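Long-range contacts in proteasome assembly chaperone family protein (Thermoplasma acidophilum, PDB 3GAA), which is of unknown function but may act as a chaperone in proteasome assembly: residues V29-A34 with S120-M125; Y46-L51 with V89-C94; V56-S61 with L75-R80. All blocks are in the same frame, centred on the assembly; numbering follows the deposited sequence.

All three contacts are built on one mixed sheet and are buried, but their surroundings differ. Interaction 1 lies near the middle of the chain and is a parallel strand pair, with backbone hydrogen bonds along its length and apolar side chains on both faces. Interaction 2 is purely apolar: helix 39-51 packs on strand 89-94, which pairs with strand 28-32 of interaction 1 through Leu30 and its partners Leu90 and Ala92. Interaction 3 reaches the last strand of the sheet within this chain, on the other side of strand 89-94. There the pairing is short and weak, histidines and an arginine enter the chemistry, and other subunits pack against the contact.

Interaction 1. Residues V29-A34 with S120-M125; sequences VLCGFA and SEIVIM
Val29 to Cys31 run side by side with Ile122 to Ile124 as two neighbouring parallel strands in the middle of a mixed sheet, the centre of a three-layer alpha/beta/alpha fold. The short strand axes come within 4.7 Å and cross at only 22°. Val29 and Cys31 each use both backbone polar groups on the partner strand: Val29 N donates to Glu121 O and Val29 O accepts from Val123 N (2.7 Å), then Cys31 N donates to Val123 O (2.9 Å) and Cys31 O accepts from Met125 N (2.9 Å). Leu30 turns its own N and O the other way, to Leu90 and Ala92 on strand 89-94, so strand 28-32 is bonded along both sides.

On one face Leu30, Val123 and Met125 meet under helix 196-210. Leu30 and Val123 lie alongside each other, pointing the same way, with Leu30 CD2 3.6 Å from Val123 CB. Further along, Leu30 CB approaches the thioether at Met125 SD. Ile206 of the helix touches both Leu30 and Met125, while Tyr210 rests on Val123 and also hydrogen-bonds the carboxylate of Glu121, which forms a salt bridge with Lys147.

The face carrying Val29, Cys31, Ile122 and Ile124 belongs to helices 103-117 and 166-178. Here the cysteine sits between the two isoleucines: Cys31 CB is 4.4 Å from Ile124 CG1. With the sulfur anti to the carbonyl carbon (chi1 -52°), it swings back along the sheet until Cys31 SG lies 4.1 Å from Ile122 CG2.

Interaction 2. Residues Y46-L51 with V89-C94; sequences YIVETL and VLVAMC
No ring or other flat group comes between Ile47, Val48 and Leu51 on the helix and Val89, Val91 and Met93 on the strand; there are no faces or edges to match, only methyl and methylene groups and one thioether. Val91 is the middle of it. Its two branches part to meet successive helix residues: Val91 CG2 comes up to Ile47 CG1 at 3.5 Å and also reaches Ile47 CD1, while Val91 CG1 lies 4.0 Å from Val48 CG2. Both pairs of side chains meet at a slant.

That same Val48 methyl has a second partner, since Val48 CG2 is 3.9 Å from Met93 CE. The methionine gets there because its CG sits between the backbone N and the carbonyl carbon (chi1 63°) and the chain beyond is extended, bringing the terminal methyl to the valine, the two side chains crossing at about a right angle. One turn on from Ile47, Leu51 CD1 makes a looser contact with Val89 CG1 at 4.3 Å. No hydrogen bond joins the two segments, so side-chain fit alone carries the contact.

The helix runs at 143° to the strand, their short axes 9.3 Å apart. It belongs to a beta-alpha-beta crossover from strand 28-32 to the parallel strand 54-60, passing over the two strands between them: 89-94, touched here, and 79-83, whose Tyr82 packs against Val48 and Met93.

Interaction 3. Residues V56-S61 with L75-R80; sequences VAHLIS and LRHPFR
His77 meets His58 before its own strand has begun. The two imidazoles form an offset edge-to-face pair, the edge of His58 toward the face of His77, with ring centroids 5.1 Å apart and planes at 73°. The methylene joins in, His77 CB lying 3.6 Å from His58 ND1. With CG anti to the backbone N (chi1 -173°), the His77 ring turns toward the opposing strand and brings CE1 close to the carbonyl oxygen of Leu59. The ring also braces its own chain, because His77 ND1 accepts a hydrogen bond from Phe79 N at 3.2 Å, somewhat tilted from the ring plane. With an alanine here, Phe79 N would probably lose this acceptor, and the His58 ring, its aromatic mate gone, is likely to be less firmly placed.

Pro78 CD sits over one face of the His77 ring, toward its rim, and both residues pack on Asn173 of a third subunit.

At Phe79 the strand starts, antiparallel to 54-60, the outermost strand of the sheet within this chain. The backbone link is weak: Leu59 N to Phe79 O, 3.4 Å. Leu59 lies over a face of the phenyl ring, with CB 3.8 Å from the Phe79 ring centroid in a CH-pi contact and Leu59 CD1 3.6 Å from Phe79 CZ. Along its other edge strand 54-60 pairs with a strand of a second subunit, carrying the sheet across the interface.

Arg80 faces His58 as a non-hydrogen-bonded pair, just before a classic bulge where Val56 and Ala57 both face Ile81. Arg80 CG comes within 4.0 Å of His58 ND1, meeting the ring at a slant. Beyond CG the chain bends (chi3 -80°), and Arg80 NE donates in the guanidinium plane to His77 O at 2.8 Å, while NH2 forms a salt bridge with Glu95, a carboxylate shared with Arg76.

Interaction 1. Residues V29-A34 with S120-M125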
ATOM      1  N   VAL A  29     -18.958  -2.411  29.984  1.00 33.37           N
ATOM      2  CA  VAL A  29     -17.520  -2.485  30.192  1.00 33.79           C
ATOM      3  C   VAL A  29     -17.020  -1.589  31.314  1.00 33.68           C
ATOM      4  O   VAL A  29     -17.177  -0.379  31.254  1.00 33.63           O
ATOM      5  CB  VAL A  29     -16.735  -2.186  28.919  1.00 33.72           C
ATOM      6  CG1 VAL A  29     -15.256  -2.367  29.184  1.00 32.00           C
ATOM      7  CG2 VAL A  29     -17.170  -3.148  27.793  1.00 35.05           C
ATOM      8  N   LEU A  30     -16.387  -2.184  32.318  1.00 33.80           N
ATOM      9  CA  LEU A  30     -15.876  -1.420  33.448  1.00 34.39           C
ATOM     10  C   LEU A  30     -14.368  -1.311  33.354  1.00 35.65           C
ATOM     11  O   LEU A  30     -13.713  -2.303  33.099  1.00 35.90           O
ATOM     12  CB  LEU A  30     -16.260  -2.125  34.751  1.00 33.81           C
ATOM     13  CG  LEU A  30     -17.738  -2.532  34.907  1.00 34.20           C
ATOM     14  CD1 LEU A  30     -17.890  -3.611  36.007  1.00 32.20           C
ATOM     15  CD2 LEU A  30     -18.660  -1.317  35.146  1.00 29.13           C
ATOM     16  N   CYS A  31     -13.803  -0.123  33.597  1.00 37.71           N
ATOM     17  CA  CYS A  31     -12.339   0.096  33.485  1.00 39.20           C
ATOM     18  C   CYS A  31     -11.648   0.589  34.710  1.00 39.60           C
ATOM     19  O   CYS A  31     -12.202   1.439  35.407  1.00 40.77           O
ATOM     20  CB  CYS A  31     -12.071   1.168  32.465  1.00 39.73           C
ATOM     21  SG  CYS A  31     -12.893   0.780  31.009  1.00 44.65           S
ATOM     22  N   GLY A  32     -10.409   0.136  34.900  1.00 39.66           N
ATOM     23  CA  GLY A  32      -9.556   0.587  35.981  1.00 39.96           C
ATOM     24  C   GLY A  32      -8.118   0.753  35.506  1.00 40.71           C
ATOM     25  O   GLY A  32      -7.477  -0.180  35.031  1.00 40.41           O
ATOM     26  N   PHE A  33      -7.603   1.957  35.668  1.00 41.88           N
ATOM     27  CA  PHE A  33      -6.219   2.245  35.320  1.00 42.47           C
ATOM     28  C   PHE A  33      -5.445   2.695  36.524  1.00 42.63           C
ATOM     29  O   PHE A  33      -5.977   2.951  37.579  1.00 43.14           O
ATOM     30  CB  PHE A  33      -6.163   3.263  34.191  1.00 42.20           C
ATOM     31  CG  PHE A  33      -7.034   2.888  33.054  1.00 45.74           C
ATOM     32  CD1 PHE A  33      -6.587   1.992  32.093  1.00 47.24           C
ATOM     33  CD2 PHE A  33      -8.369   3.342  33.005  1.00 49.38           C
ATOM     34  CE1 PHE A  33      -7.417   1.596  31.077  1.00 49.41           C
ATOM     35  CE2 PHE A  33      -9.236   2.955  31.999  1.00 50.10           C
ATOM     36  CZ  PHE A  33      -8.766   2.077  31.017  1.00 51.38           C
ATOM     37  N   ALA A  34      -4.154   2.753  36.339  1.00 43.62           N
ATOM     38  CA  ALA A  34      -3.240   2.948  37.396  1.00 44.37           C
ATOM     39  C   ALA A  34      -3.009   4.441  37.474  1.00 45.06           C
ATOM     40  O   ALA A  34      -1.944   4.892  37.098  1.00 46.63           O
ATOM     41  CB  ALA A  34      -1.938   2.184  37.071  1.00 44.15           C
ATOM     42  N   SER A 120     -22.445  -1.787  25.232  1.00 39.98           N
ATOM     43  CA  SER A 120     -23.522  -0.814  25.357  1.00 39.67           C
ATOM     44  C   SER A 120     -23.047   0.414  26.125  1.00 39.81           C
ATOM     45  O   SER A 120     -23.309   1.502  25.685  1.00 41.26           O
ATOM     46  CB  SER A 120     -24.709  -1.443  26.067  1.00 39.23           C
ATOM     47  OG  SER A 120     -24.264  -2.399  27.035  1.00 39.05           O
ATOM     48  N   GLU A 121     -22.338   0.243  27.246  1.00 39.44           N
ATOM     49  CA  GLU A 121     -21.977   1.341  28.163  1.00 39.36           C
ATOM     50  C   GLU A 121     -20.597   1.101  28.770  1.00 37.88           C
ATOM     51  O   GLU A 121     -20.316  -0.012  29.203  1.00 37.98           O
ATOM     52  CB  GLU A 121     -22.949   1.424  29.338  1.00 39.79           C
ATOM     53  CG  GLU A 121     -24.438   1.123  29.019  1.00 44.47           C
ATOM     54  CD  GLU A 121     -25.385   2.298  29.331  1.00 51.33           C
ATOM     55  OE1 GLU A 121     -25.115   3.079  30.298  1.00 53.30           O
ATOM     56  OE2 GLU A 121     -26.418   2.430  28.614  1.00 56.45           O
ATOM     57  N   ILE A 122     -19.775   2.138  28.862  1.00 35.74           N
ATOM     58  CA  ILE A 122     -18.450   2.015  29.423  1.00 35.37           C
ATOM     59  C   ILE A 122     -18.387   2.777  30.705  1.00 34.25           C
ATOM     60  O   ILE A 122     -18.778   3.889  30.714  1.00 34.81           O
ATOM     61  CB  ILE A 122     -17.418   2.597  28.470  1.00 35.97           C
ATOM     62  CG1 ILE A 122     -17.519   1.837  27.155  1.00 38.28           C
ATOM     63  CG2 ILE A 122     -16.013   2.466  29.001  1.00 31.97           C
ATOM     64  CD1 ILE A 122     -16.801   2.528  26.053  1.00 43.54           C
ATOM     65  N   VAL A 123     -17.914   2.197  31.790  1.00 32.88           N
ATOM     66  CA  VAL A 123     -17.876   2.933  33.036  1.00 32.16           C
ATOM     67  C   VAL A 123     -16.439   3.049  33.409  1.00 32.72           C
ATOM     68  O   VAL A 123     -15.741   2.050  33.404  1.00 32.80           O
ATOM     69  CB  VAL A 123     -18.599   2.171  34.120  1.00 32.00           C
ATOM     70  CG1 VAL A 123     -18.606   2.947  35.344  1.00 29.11           C
ATOM     71  CG2 VAL A 123     -20.001   1.849  33.676  1.00 30.85           C
ATOM     72  N   ILE A 124     -15.963   4.249  33.719  1.00 33.23           N
ATOM     73  CA  ILE A 124     -14.562   4.391  34.176  1.00 33.69           C
ATOM     74  C   ILE A 124     -14.492   4.617  35.680  1.00 34.47           C
ATOM     75  O   ILE A 124     -15.148   5.536  36.225  1.00 34.11           O
ATOM     76  CB  ILE A 124     -13.827   5.492  33.482  1.00 33.47           C
ATOM     77  CG1 ILE A 124     -13.763   5.192  31.991  1.00 33.75           C
ATOM     78  CG2 ILE A 124     -12.452   5.570  34.033  1.00 31.72           C
ATOM     79  CD1 ILE A 124     -14.052   6.406  31.137  1.00 34.24           C
ATOM     80  N   MET A 125     -13.721   3.750  36.346  1.00 34.97           N
ATOM     81  CA  MET A 125     -13.727   3.675  37.802  1.00 35.41           C
ATOM     82  C   MET A 125     -12.579   4.441  38.327  1.00 36.24           C
ATOM     83  O   MET A 125     -11.467   4.181  37.935  1.00 36.73           O
ATOM     84  CB  MET A 125     -13.599   2.243  38.269  1.00 35.01           C
ATOM     85  CG  MET A 125     -14.915   1.446  38.149  1.00 35.65           C
ATOM     86  SD  MET A 125     -14.711  -0.359  38.058  1.00 29.34           S
ATOM     87  CE  MET A 125     -16.057  -0.787  39.067  1.00 35.25           C
TER

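Interaction 2. Residues Y46-L51 with V89-C94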
ATOM      1  N   TYR A  46     -11.013  -6.474  42.109  1.00 25.21           N
ATOM      2  CA  TYR A  46     -12.078  -7.009  42.917  1.00 25.13           C
ATOM      3  C   TYR A  46     -13.141  -7.630  42.045  1.00 25.19           C
ATOM      4  O   TYR A  46     -13.458  -8.775  42.243  1.00 25.47           O
ATOM      5  CB  TYR A  46     -12.725  -5.948  43.767  1.00 24.78           C
ATOM      6  CG  TYR A  46     -13.810  -6.514  44.640  1.00 25.80           C
ATOM      7  CD1 TYR A  46     -15.137  -6.318  44.327  1.00 28.83           C
ATOM      8  CD2 TYR A  46     -13.509  -7.270  45.773  1.00 25.83           C
ATOM      9  CE1 TYR A  46     -16.148  -6.836  45.135  1.00 29.60           C
ATOM     10  CE2 TYR A  46     -14.507  -7.782  46.578  1.00 28.79           C
ATOM     11  CZ  TYR A  46     -15.834  -7.554  46.242  1.00 29.35           C
ATOM     12  OH  TYR A  46     -16.865  -8.052  46.983  1.00 31.53           O
ATOM     13  N   ILE A  47     -13.680  -6.901  41.066  1.00 25.06           N
ATOM     14  CA  ILE A  47     -14.870  -7.397  40.435  1.00 25.11           C
ATOM     15  C   ILE A  47     -14.503  -8.624  39.565  1.00 24.95           C
ATOM     16  O   ILE A  47     -15.236  -9.598  39.513  1.00 23.21           O
ATOM     17  CB  ILE A  47     -15.816  -6.277  39.740  1.00 25.40           C
ATOM     18  CG1 ILE A  47     -15.819  -6.427  38.248  1.00 29.41           C
ATOM     19  CG2 ILE A  47     -15.574  -4.761  40.095  1.00 23.69           C
ATOM     20  CD1 ILE A  47     -16.788  -7.537  37.778  1.00 33.87           C
ATOM     21  N   VAL A  48     -13.338  -8.586  38.926  1.00 26.15           N
ATOM     22  CA  VAL A  48     -12.796  -9.719  38.161  1.00 26.68           C
ATOM     23  C   VAL A  48     -12.824 -10.947  39.018  1.00 27.64           C
ATOM     24  O   VAL A  48     -13.373 -11.979  38.637  1.00 29.40           O
ATOM     25  CB  VAL A  48     -11.309  -9.535  37.773  1.00 26.93           C
ATOM     26  CG1 VAL A  48     -10.685 -10.858  37.450  1.00 26.14           C
ATOM     27  CG2 VAL A  48     -11.140  -8.592  36.558  1.00 27.45           C
ATOM     28  N   GLU A  49     -12.251 -10.855  40.198  1.00 28.06           N
ATOM     29  CA  GLU A  49     -12.312 -11.979  41.111  1.00 28.33           C
ATOM     30  C   GLU A  49     -13.730 -12.316  41.521  1.00 27.38           C
ATOM     31  O   GLU A  49     -14.091 -13.472  41.519  1.00 27.61           O
ATOM     32  CB  GLU A  49     -11.491 -11.730  42.353  1.00 29.25           C
ATOM     33  CG  GLU A  49     -11.322 -13.022  43.213  1.00 34.58           C
ATOM     34  CD  GLU A  49     -12.551 -13.344  44.100  1.00 42.85           C
ATOM     35  OE1 GLU A  49     -13.326 -12.382  44.413  1.00 49.43           O
ATOM     36  OE2 GLU A  49     -12.760 -14.547  44.471  1.00 45.14           O
ATOM     37  N   THR A  50     -14.545 -11.334  41.879  1.00 26.87           N
ATOM     38  CA  THR A  50     -15.819 -11.669  42.499  1.00 26.11           C
ATOM     39  C   THR A  50     -16.887 -12.080  41.471  1.00 26.36           C
ATOM     40  O   THR A  50     -17.718 -12.860  41.773  1.00 26.02           O
ATOM     41  CB  THR A  50     -16.266 -10.666  43.635  1.00 25.85           C
ATOM     42  OG1 THR A  50     -17.613 -10.218  43.439  1.00 25.13           O
ATOM     43  CG2 THR A  50     -15.369  -9.474  43.741  1.00 23.89           C
ATOM     44  N   LEU A  51     -16.829 -11.666  40.223  1.00 27.77           N
ATOM     45  CA  LEU A  51     -17.751 -12.276  39.263  1.00 28.27           C
ATOM     46  C   LEU A  51     -17.134 -13.526  38.666  1.00 29.44           C
ATOM     47  O   LEU A  51     -17.768 -14.248  37.901  1.00 29.60           O
ATOM     48  CB  LEU A  51     -18.160 -11.310  38.162  1.00 28.17           C
ATOM     49  CG  LEU A  51     -19.031 -10.085  38.552  1.00 27.23           C
ATOM     50  CD1 LEU A  51     -19.287  -9.246  37.251  1.00 24.68           C
ATOM     51  CD2 LEU A  51     -20.303 -10.428  39.282  1.00 20.61           C
ATOM     52  N   VAL A  89     -20.578  -8.583  30.917  1.00 36.14           N
ATOM     53  CA  VAL A  89     -19.808  -7.567  31.629  1.00 35.34           C
ATOM     54  C   VAL A  89     -18.353  -7.820  31.277  1.00 35.19           C
ATOM     55  O   VAL A  89     -17.849  -8.937  31.438  1.00 34.51           O
ATOM     56  CB  VAL A  89     -19.952  -7.683  33.183  1.00 35.64           C
ATOM     57  CG1 VAL A  89     -19.096  -6.634  33.879  1.00 35.20           C
ATOM     58  CG2 VAL A  89     -21.408  -7.614  33.646  1.00 33.55           C
ATOM     59  N   LEU A  90     -17.684  -6.794  30.789  1.00 34.32           N
ATOM     60  CA  LEU A  90     -16.285  -6.915  30.595  1.00 34.54           C
ATOM     61  C   LEU A  90     -15.594  -6.036  31.623  1.00 34.42           C
ATOM     62  O   LEU A  90     -16.166  -5.046  32.128  1.00 34.46           O
ATOM     63  CB  LEU A  90     -15.901  -6.483  29.183  1.00 35.14           C
ATOM     64  CG  LEU A  90     -16.545  -7.194  27.981  1.00 35.95           C
ATOM     65  CD1 LEU A  90     -15.927  -6.658  26.739  1.00 37.81           C
ATOM     66  CD2 LEU A  90     -16.366  -8.670  27.994  1.00 34.63           C
ATOM     67  N   VAL A  91     -14.360  -6.395  31.939  1.00 33.60           N
ATOM     68  CA  VAL A  91     -13.496  -5.501  32.699  1.00 33.32           C
ATOM     69  C   VAL A  91     -12.169  -5.307  31.965  1.00 34.19           C
ATOM     70  O   VAL A  91     -11.559  -6.250  31.497  1.00 33.42           O
ATOM     71  CB  VAL A  91     -13.199  -5.988  34.127  1.00 33.40           C
ATOM     72  CG1 VAL A  91     -12.041  -5.135  34.701  1.00 29.68           C
ATOM     73  CG2 VAL A  91     -14.536  -6.019  35.012  1.00 30.45           C
ATOM     74  N   ALA A  92     -11.767  -4.053  31.835  1.00 35.11           N
ATOM     75  CA  ALA A  92     -10.536  -3.714  31.206  1.00 35.50           C
ATOM     76  C   ALA A  92      -9.731  -3.132  32.328  1.00 36.08           C
ATOM     77  O   ALA A  92     -10.212  -2.230  33.011  1.00 35.93           O
ATOM     78  CB  ALA A  92     -10.790  -2.701  30.120  1.00 35.14           C
ATOM     79  N   MET A  93      -8.544  -3.675  32.567  1.00 37.09           N
ATOM     80  CA  MET A  93      -7.660  -3.114  33.595  1.00 38.59           C
ATOM     81  C   MET A  93      -6.256  -3.042  33.165  1.00 38.46           C
ATOM     82  O   MET A  93      -5.755  -3.934  32.486  1.00 38.21           O
ATOM     83  CB  MET A  93      -7.654  -3.891  34.905  1.00 39.45           C
ATOM     84  CG  MET A  93      -7.136  -5.335  34.876  1.00 42.18           C
ATOM     85  SD  MET A  93      -7.437  -5.931  36.570  1.00 49.52           S
ATOM     86  CE  MET A  93      -7.322  -7.715  36.596  1.00 48.70           C
ATOM     87  N   CYS A  94      -5.611  -1.984  33.632  1.00 38.28           N
ATOM     88  CA  CYS A  94      -4.203  -1.814  33.430  1.00 37.82           C
ATOM     89  C   CYS A  94      -3.468  -1.482  34.725  1.00 36.39           C
ATOM     90  O   CYS A  94      -3.750  -0.489  35.362  1.00 35.81           O
ATOM     91  CB  CYS A  94      -3.994  -0.734  32.401  1.00 38.46           C
ATOM     92  SG  CYS A  94      -2.254  -0.742  31.859  1.00 42.27           S
TER

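Interaction 3. Residues V56-S61 with L75-R80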
ATOM      1  N   VAL A  56      -9.829 -12.800  28.413  1.00 35.59           N
ATOM      2  CA  VAL A  56     -10.414 -12.799  27.113  1.00 35.04           C
ATOM      3  C   VAL A  56      -9.555 -12.073  26.067  1.00 35.62           C
ATOM      4  O   VAL A  56      -9.671 -12.308  24.889  1.00 35.55           O
ATOM      5  CB  VAL A  56     -11.755 -12.097  27.279  1.00 35.28           C
ATOM      6  CG1 VAL A  56     -11.905 -10.896  26.361  1.00 33.67           C
ATOM      7  CG2 VAL A  56     -12.862 -13.067  27.154  1.00 33.58           C
ATOM      8  N   ALA A  57      -8.696 -11.166  26.490  1.00 36.39           N
ATOM      9  CA  ALA A  57      -7.928 -10.338  25.558  1.00 36.66           C
ATOM     10  C   ALA A  57      -6.771  -9.650  26.287  1.00 37.09           C
ATOM     11  O   ALA A  57      -6.805  -9.464  27.498  1.00 36.97           O
ATOM     12  CB  ALA A  57      -8.842  -9.304  24.911  1.00 36.20           C
ATOM     13  N   HIS A  58      -5.718  -9.325  25.553  1.00 38.18           N
ATOM     14  CA  HIS A  58      -4.669  -8.421  26.062  1.00 38.75           C
ATOM     15  C   HIS A  58      -4.667  -7.242  25.124  1.00 39.19           C
ATOM     16  O   HIS A  58      -5.006  -7.413  23.969  1.00 37.20           O
ATOM     17  CB  HIS A  58      -3.280  -9.037  25.983  1.00 38.57           C
ATOM     18  CG  HIS A  58      -3.065 -10.204  26.876  1.00 38.98           C
ATOM     19  ND1 HIS A  58      -2.506 -10.084  28.131  1.00 39.03           N
ATOM     20  CD2 HIS A  58      -3.280 -11.526  26.684  1.00 40.89           C
ATOM     21  CE1 HIS A  58      -2.418 -11.276  28.690  1.00 37.95           C
ATOM     22  NE2 HIS A  58      -2.871 -12.172  27.830  1.00 40.27           N
ATOM     23  N   LEU A  59      -4.267  -6.074  25.631  1.00 40.87           N
ATOM     24  CA  LEU A  59      -4.028  -4.892  24.817  1.00 42.41           C
ATOM     25  C   LEU A  59      -2.510  -4.742  24.699  1.00 43.71           C
ATOM     26  O   LEU A  59      -1.795  -4.481  25.662  1.00 43.73           O
ATOM     27  CB  LEU A  59      -4.707  -3.665  25.412  1.00 42.55           C
ATOM     28  CG  LEU A  59      -4.827  -2.424  24.524  1.00 44.11           C
ATOM     29  CD1 LEU A  59      -5.992  -1.550  24.953  1.00 46.87           C
ATOM     30  CD2 LEU A  59      -3.583  -1.565  24.564  1.00 46.38           C
ATOM     31  N   ILE A  60      -2.048  -4.968  23.484  1.00 45.92           N
ATOM     32  CA  ILE A  60      -0.637  -4.957  23.075  1.00 47.39           C
ATOM     33  C   ILE A  60      -0.331  -3.572  22.544  1.00 47.71           C
ATOM     34  O   ILE A  60      -1.137  -3.020  21.766  1.00 46.78           O
ATOM     35  CB  ILE A  60      -0.477  -5.901  21.837  1.00 48.05           C
ATOM     36  CG1 ILE A  60      -0.264  -7.320  22.235  1.00 49.89           C
ATOM     37  CG2 ILE A  60       0.664  -5.544  20.876  1.00 47.29           C
ATOM     38  CD1 ILE A  60      -0.082  -8.092  20.905  1.00 51.58           C
ATOM     39  N   SER A  61       0.843  -3.040  22.880  1.00 48.26           N
ATOM     40  CA  SER A  61       1.231  -1.717  22.371  1.00 49.24           C
ATOM     41  C   SER A  61       2.621  -1.291  22.785  1.00 49.44           C
ATOM     42  O   SER A  61       3.048  -1.501  23.904  1.00 49.71           O
ATOM     43  CB  SER A  61       0.252  -0.622  22.850  1.00 49.40           C
ATOM     44  OG  SER A  61       0.756   0.685  22.591  1.00 51.66           O
ATOM     45  N   LEU A  75       2.633 -14.395  37.583  1.00 41.41           N
ATOM     46  CA  LEU A  75       3.098 -13.682  36.393  1.00 40.15           C
ATOM     47  C   LEU A  75       1.928 -13.210  35.507  1.00 39.52           C
ATOM     48  O   LEU A  75       1.070 -13.986  35.129  1.00 38.89           O
ATOM     49  CB  LEU A  75       4.045 -14.568  35.596  1.00 39.59           C
ATOM     50  CG  LEU A  75       4.856 -13.912  34.486  1.00 38.83           C
ATOM     51  CD1 LEU A  75       5.722 -12.803  35.097  1.00 39.13           C
ATOM     52  CD2 LEU A  75       5.698 -14.954  33.740  1.00 34.36           C
ATOM     53  N   ARG A  76       1.862 -11.927  35.197  1.00 39.07           N
ATOM     54  CA  ARG A  76       0.976 -11.503  34.133  1.00 39.19           C
ATOM     55  C   ARG A  76       1.358 -10.237  33.418  1.00 39.50           C
ATOM     56  O   ARG A  76       2.104  -9.386  33.906  1.00 39.63           O
ATOM     57  CB  ARG A  76      -0.478 -11.368  34.547  1.00 39.07           C
ATOM     58  CG  ARG A  76      -0.795 -11.359  35.966  1.00 39.77           C
ATOM     59  CD  ARG A  76      -0.513 -10.090  36.642  1.00 41.38           C
ATOM     60  NE  ARG A  76      -0.169 -10.418  38.026  1.00 43.94           N
ATOM     61  CZ  ARG A  76      -0.459  -9.714  39.109  1.00 45.80           C
ATOM     62  NH1 ARG A  76      -0.019 -10.173  40.275  1.00 49.26           N
ATOM     63  NH2 ARG A  76      -1.132  -8.569  39.053  1.00 44.23           N
ATOM     64  N   HIS A  77       0.790 -10.128  32.234  1.00 39.13           N
ATOM     65  CA  HIS A  77       0.904  -8.932  31.465  1.00 39.12           C
ATOM     66  C   HIS A  77       0.077  -7.816  32.136  1.00 38.37           C
ATOM     67  O   HIS A  77      -1.025  -8.053  32.639  1.00 38.70           O
ATOM     68  CB  HIS A  77       0.390  -9.273  30.069  1.00 39.10           C
ATOM     69  CG  HIS A  77       0.574  -8.196  29.067  1.00 38.95           C
ATOM     70  ND1 HIS A  77      -0.255  -7.098  29.001  1.00 39.46           N
ATOM     71  CD2 HIS A  77       1.462  -8.068  28.058  1.00 38.67           C
ATOM     72  CE1 HIS A  77       0.117  -6.335  27.990  1.00 38.60           C
ATOM     73  NE2 HIS A  77       1.148  -6.909  27.392  1.00 37.99           N
ATOM     74  N   PRO A  78       0.590  -6.591  32.123  1.00 37.59           N
ATOM     75  CA  PRO A  78      -0.023  -5.418  32.764  1.00 37.27           C
ATOM     76  C   PRO A  78      -1.398  -4.949  32.293  1.00 37.04           C
ATOM     77  O   PRO A  78      -2.075  -4.308  33.061  1.00 37.18           O
ATOM     78  CB  PRO A  78       0.963  -4.306  32.433  1.00 37.23           C
ATOM     79  CG  PRO A  78       1.591  -4.744  31.187  1.00 37.54           C
ATOM     80  CD  PRO A  78       1.810  -6.207  31.405  1.00 37.76           C
ATOM     81  N   PHE A  79      -1.785  -5.193  31.041  1.00 37.38           N
ATOM     82  CA  PHE A  79      -3.084  -4.743  30.497  1.00 36.98           C
ATOM     83  C   PHE A  79      -3.903  -5.942  29.979  1.00 36.52           C
ATOM     84  O   PHE A  79      -3.564  -6.516  28.932  1.00 36.64           O
ATOM     85  CB  PHE A  79      -2.847  -3.745  29.366  1.00 37.28           C
ATOM     86  CG  PHE A  79      -4.013  -2.795  29.091  1.00 38.29           C
ATOM     87  CD1 PHE A  79      -5.298  -3.233  28.995  1.00 40.42           C
ATOM     88  CD2 PHE A  79      -3.778  -1.463  28.853  1.00 40.07           C
ATOM     89  CE1 PHE A  79      -6.323  -2.365  28.708  1.00 40.57           C
ATOM     90  CE2 PHE A  79      -4.798  -0.604  28.576  1.00 39.06           C
ATOM     91  CZ  PHE A  79      -6.060  -1.043  28.515  1.00 39.24           C
ATOM     92  N   ARG A  80      -5.009  -6.244  30.686  1.00 35.59           N
ATOM     93  CA  ARG A  80      -5.824  -7.452  30.510  1.00 34.86           C
ATOM     94  C   ARG A  80      -7.293  -7.093  30.443  1.00 33.52           C
ATOM     95  O   ARG A  80      -7.709  -6.169  31.075  1.00 33.51           O
ATOM     96  CB  ARG A  80      -5.603  -8.405  31.668  1.00 34.69           C
ATOM     97  CG  ARG A  80      -4.265  -9.083  31.575  1.00 38.97           C
ATOM     98  CD  ARG A  80      -3.844  -9.938  32.795  1.00 42.97           C
ATOM     99  NE  ARG A  80      -3.342  -9.033  33.814  1.00 47.60           N
ATOM    100  CZ  ARG A  80      -4.063  -8.584  34.831  1.00 50.00           C
ATOM    101  NH1 ARG A  80      -5.308  -9.012  34.994  1.00 51.12           N
ATOM    102  NH2 ARG A  80      -3.537  -7.719  35.685  1.00 48.92           N
TER